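Local structure of OBG-type G domain-containing protein (Pyrococcus horikoshii, 2E87) at residues R103-L108 / G134-V139. The protein binds GDP and probably GTP, as an Obg-type G protein of the Nog1 family whose cellular role is unknown. Numbering follows the deposited sequence.
Sequences RIIREL and GRVASV
Leu108 reaches across to Arg135 and Val139 with its two methyl branches sharing the work. CD1 lies 4.0 Å from CB of Arg135 and 4.2 Å from CG2 of Val139, while CD2 rests 4.0 Å from CD of Arg135. The leucine and arginine chains cross at about a right angle, and the branches meet the arginine at two points along its aliphatic stem. That stem runs extended from CG to NE, carrying the guanidinium past the leucine to Tyr112 OH, which NE hydrogen-bonds.

One turn away, the end of Ile105 faces both valines: its CD1 approaches Val136 CG1 at 4.3 Å, and its CG1 stands equally far from Val139 CG1. With CG1 anti to the backbone N (chi1 171°), Val139 offers one methyl to each partner, CG1 to Ile105 and CG2 to Leu108. Ile105 also touches Val57 of helix 38-67.

Helices 88-117 and 122-142 thus pair antiparallel, at 175° and 10.4 Å between the local axes, within the N-terminal helical bundle, far from the GDP site. The contact illustrates how two antiparallel helices can meet through apolar groups alone, the methylenes of an arginine serving as part of the apolar surface while its polar end turns to Tyr112.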
ATOM      1  N   ARG A 103       3.328  17.674  20.148  1.00 44.57           N
ATOM      2  CA  ARG A 103       4.050  18.927  20.330  1.00 45.35           C
ATOM      3  C   ARG A 103       3.403  19.854  21.360  1.00 42.06           C
ATOM      4  O   ARG A 103       4.080  20.362  22.243  1.00 44.55           O
ATOM      5  CB  ARG A 103       4.195  19.635  18.974  1.00 52.66           C
ATOM      6  CG  ARG A 103       5.568  20.228  18.684  1.00 61.24           C
ATOM      7  CD  ARG A 103       6.063  19.888  17.265  1.00 63.86           C
ATOM      8  NE  ARG A 103       5.029  20.029  16.240  1.00 65.23           N
ATOM      9  CZ  ARG A 103       4.308  21.130  16.028  1.00 71.64           C
ATOM     10  NH1 ARG A 103       4.498  22.213  16.773  1.00 68.80           N
ATOM     11  NH2 ARG A 103       3.378  21.145  15.073  1.00 66.90           N
ATOM     12  N   ILE A 104       2.098  20.074  21.263  1.00 39.65           N
ATOM     13  CA  ILE A 104       1.421  20.950  22.212  1.00 40.07           C
ATOM     14  C   ILE A 104       1.444  20.391  23.640  1.00 39.90           C
ATOM     15  O   ILE A 104       1.516  21.145  24.614  1.00 38.85           O
ATOM     16  CB  ILE A 104      -0.040  21.151  21.831  1.00 43.58           C
ATOM     17  CG1 ILE A 104      -0.170  21.228  20.315  1.00 51.22           C
ATOM     18  CG2 ILE A 104      -0.560  22.420  22.469  1.00 47.97           C
ATOM     19  CD1 ILE A 104       0.770  22.242  19.668  1.00 59.64           C
ATOM     20  N   ILE A 105       1.370  19.070  23.762  1.00 39.07           N
ATOM     21  CA  ILE A 105       1.370  18.440  25.077  1.00 43.89           C
ATOM     22  C   ILE A 105       2.718  18.573  25.768  1.00 48.39           C
ATOM     23  O   ILE A 105       2.786  18.756  26.985  1.00 45.88           O
ATOM     24  CB  ILE A 105       0.956  16.962  24.964  1.00 39.96           C
ATOM     25  CG1 ILE A 105      -0.556  16.901  24.724  1.00 34.09           C
ATOM     26  CG2 ILE A 105       1.347  16.193  26.208  1.00 33.74           C
ATOM     27  CD1 ILE A 105      -1.051  15.540  24.354  1.00 29.98           C
ATOM     28  N   ARG A 106       3.786  18.486  24.983  1.00 49.27           N
ATOM     29  CA  ARG A 106       5.132  18.632  25.510  1.00 52.94           C
ATOM     30  C   ARG A 106       5.284  20.066  26.015  1.00 54.56           C
ATOM     31  O   ARG A 106       5.819  20.321  27.095  1.00 54.40           O
ATOM     32  CB  ARG A 106       6.157  18.361  24.407  1.00 52.98           C
ATOM     33  CG  ARG A 106       7.575  18.654  24.833  1.00 64.89           C
ATOM     34  CD  ARG A 106       7.976  17.772  26.004  1.00 74.96           C
ATOM     35  NE  ARG A 106       8.888  18.458  26.914  1.00 81.45           N
ATOM     36  CZ  ARG A 106       9.494  17.874  27.942  1.00 83.81           C
ATOM     37  NH1 ARG A 106       9.291  16.584  28.190  1.00 80.06           N
ATOM     38  NH2 ARG A 106      10.295  18.583  28.727  1.00 85.68           N
ATOM     39  N   GLU A 107       4.793  21.001  25.218  1.00 50.34           N
ATOM     40  CA  GLU A 107       4.856  22.411  25.560  1.00 49.23           C
ATOM     41  C   GLU A 107       4.009  22.686  26.804  1.00 46.54           C
ATOM     42  O   GLU A 107       4.420  23.417  27.703  1.00 51.79           O
ATOM     43  CB  GLU A 107       4.350  23.236  24.378  1.00 45.30           C
ATOM     44  CG  GLU A 107       4.451  24.730  24.538  1.00 55.90           C
ATOM     45  CD  GLU A 107       3.716  25.461  23.425  1.00 67.82           C
ATOM     46  OE1 GLU A 107       3.820  25.014  22.256  1.00 67.98           O
ATOM     47  OE2 GLU A 107       3.041  26.477  23.715  1.00 66.21           O
ATOM     48  N   LEU A 108       2.822  22.101  26.861  1.00 42.99           N
ATOM     49  CA  LEU A 108       1.964  22.318  28.014  1.00 42.52           C
ATOM     50  C   LEU A 108       2.628  21.755  29.266  1.00 37.94           C
ATOM     51  O   LEU A 108       2.590  22.374  30.316  1.00 41.68           O
ATOM     52  CB  LEU A 108       0.592  21.672  27.795  1.00 36.69           C
ATOM     53  CG  LEU A 108      -0.276  22.379  26.752  1.00 42.11           C
ATOM     54  CD1 LEU A 108      -1.537  21.559  26.455  1.00 37.53           C
ATOM     55  CD2 LEU A 108      -0.639  23.765  27.272  1.00 36.97           C
ATOM     56  N   GLY A 134      -7.242  19.154  32.115  1.00 34.72           N
ATOM     57  CA  GLY A 134      -8.285  19.689  31.261  1.00 30.94           C
ATOM     58  C   GLY A 134      -7.801  19.942  29.844  1.00 32.16           C
ATOM     59  O   GLY A 134      -8.462  19.561  28.876  1.00 31.41           O
ATOM     60  N   ARG A 135      -6.638  20.571  29.718  1.00 30.14           N
ATOM     61  CA  ARG A 135      -6.084  20.871  28.403  1.00 37.33           C
ATOM     62  C   ARG A 135      -5.592  19.645  27.644  1.00 37.79           C
ATOM     63  O   ARG A 135      -5.692  19.605  26.420  1.00 38.49           O
ATOM     64  CB  ARG A 135      -4.950  21.895  28.504  1.00 37.16           C
ATOM     65  CG  ARG A 135      -5.417  23.281  28.917  1.00 43.49           C
ATOM     66  CD  ARG A 135      -4.305  24.289  28.749  1.00 60.11           C
ATOM     67  NE  ARG A 135      -4.540  25.526  29.491  1.00 69.80           N
ATOM     68  CZ  ARG A 135      -5.586  26.325  29.307  1.00 73.27           C
ATOM     69  NH1 ARG A 135      -6.507  26.015  28.401  1.00 79.16           N
ATOM     70  NH2 ARG A 135      -5.704  27.439  30.021  1.00 70.00           N
ATOM     71  N   VAL A 136      -5.056  18.651  28.350  1.00 33.58           N
ATOM     72  CA  VAL A 136      -4.585  17.461  27.666  1.00 33.73           C
ATOM     73  C   VAL A 136      -5.785  16.738  27.085  1.00 32.70           C
ATOM     74  O   VAL A 136      -5.773  16.339  25.920  1.00 28.53           O
ATOM     75  CB  VAL A 136      -3.824  16.499  28.618  1.00 36.39           C
ATOM     76  CG1 VAL A 136      -3.483  15.221  27.883  1.00 24.24           C
ATOM     77  CG2 VAL A 136      -2.545  17.152  29.108  1.00 34.51           C
ATOM     78  N   ALA A 137      -6.819  16.563  27.900  1.00 31.32           N
ATOM     79  CA  ALA A 137      -8.028  15.897  27.437  1.00 36.75           C
ATOM     80  C   ALA A 137      -8.596  16.613  26.205  1.00 34.80           C
ATOM     81  O   ALA A 137      -9.049  15.982  25.252  1.00 38.44           O
ATOM     82  CB  ALA A 137      -9.062  15.873  28.546  1.00 34.86           C
ATOM     83  N   SER A 138      -8.558  17.936  26.226  1.00 39.14           N
ATOM     84  CA  SER A 138      -9.062  18.741  25.126  1.00 38.96           C
ATOM     85  C   SER A 138      -8.224  18.592  23.843  1.00 37.63           C
ATOM     86  O   SER A 138      -8.773  18.470  22.746  1.00 31.13           O
ATOM     87  CB  SER A 138      -9.119  20.207  25.557  1.00 39.48           C
ATOM     88  OG  SER A 138      -9.435  21.044  24.463  1.00 44.98           O
ATOM     89  N   VAL A 139      -6.901  18.622  23.977  1.00 34.52           N
ATOM     90  CA  VAL A 139      -6.038  18.460  22.812  1.00 30.53           C
ATOM     91  C   VAL A 139      -6.336  17.106  22.177  1.00 31.68           C
ATOM     92  O   VAL A 139      -6.486  17.007  20.964  1.00 35.44           O
ATOM     93  CB  VAL A 139      -4.532  18.553  23.199  1.00 33.29           C
ATOM     94  CG1 VAL A 139      -3.647  18.176  22.025  1.00 28.45           C
ATOM     95  CG2 VAL A 139      -4.196  19.964  23.638  1.00 30.70           C
TER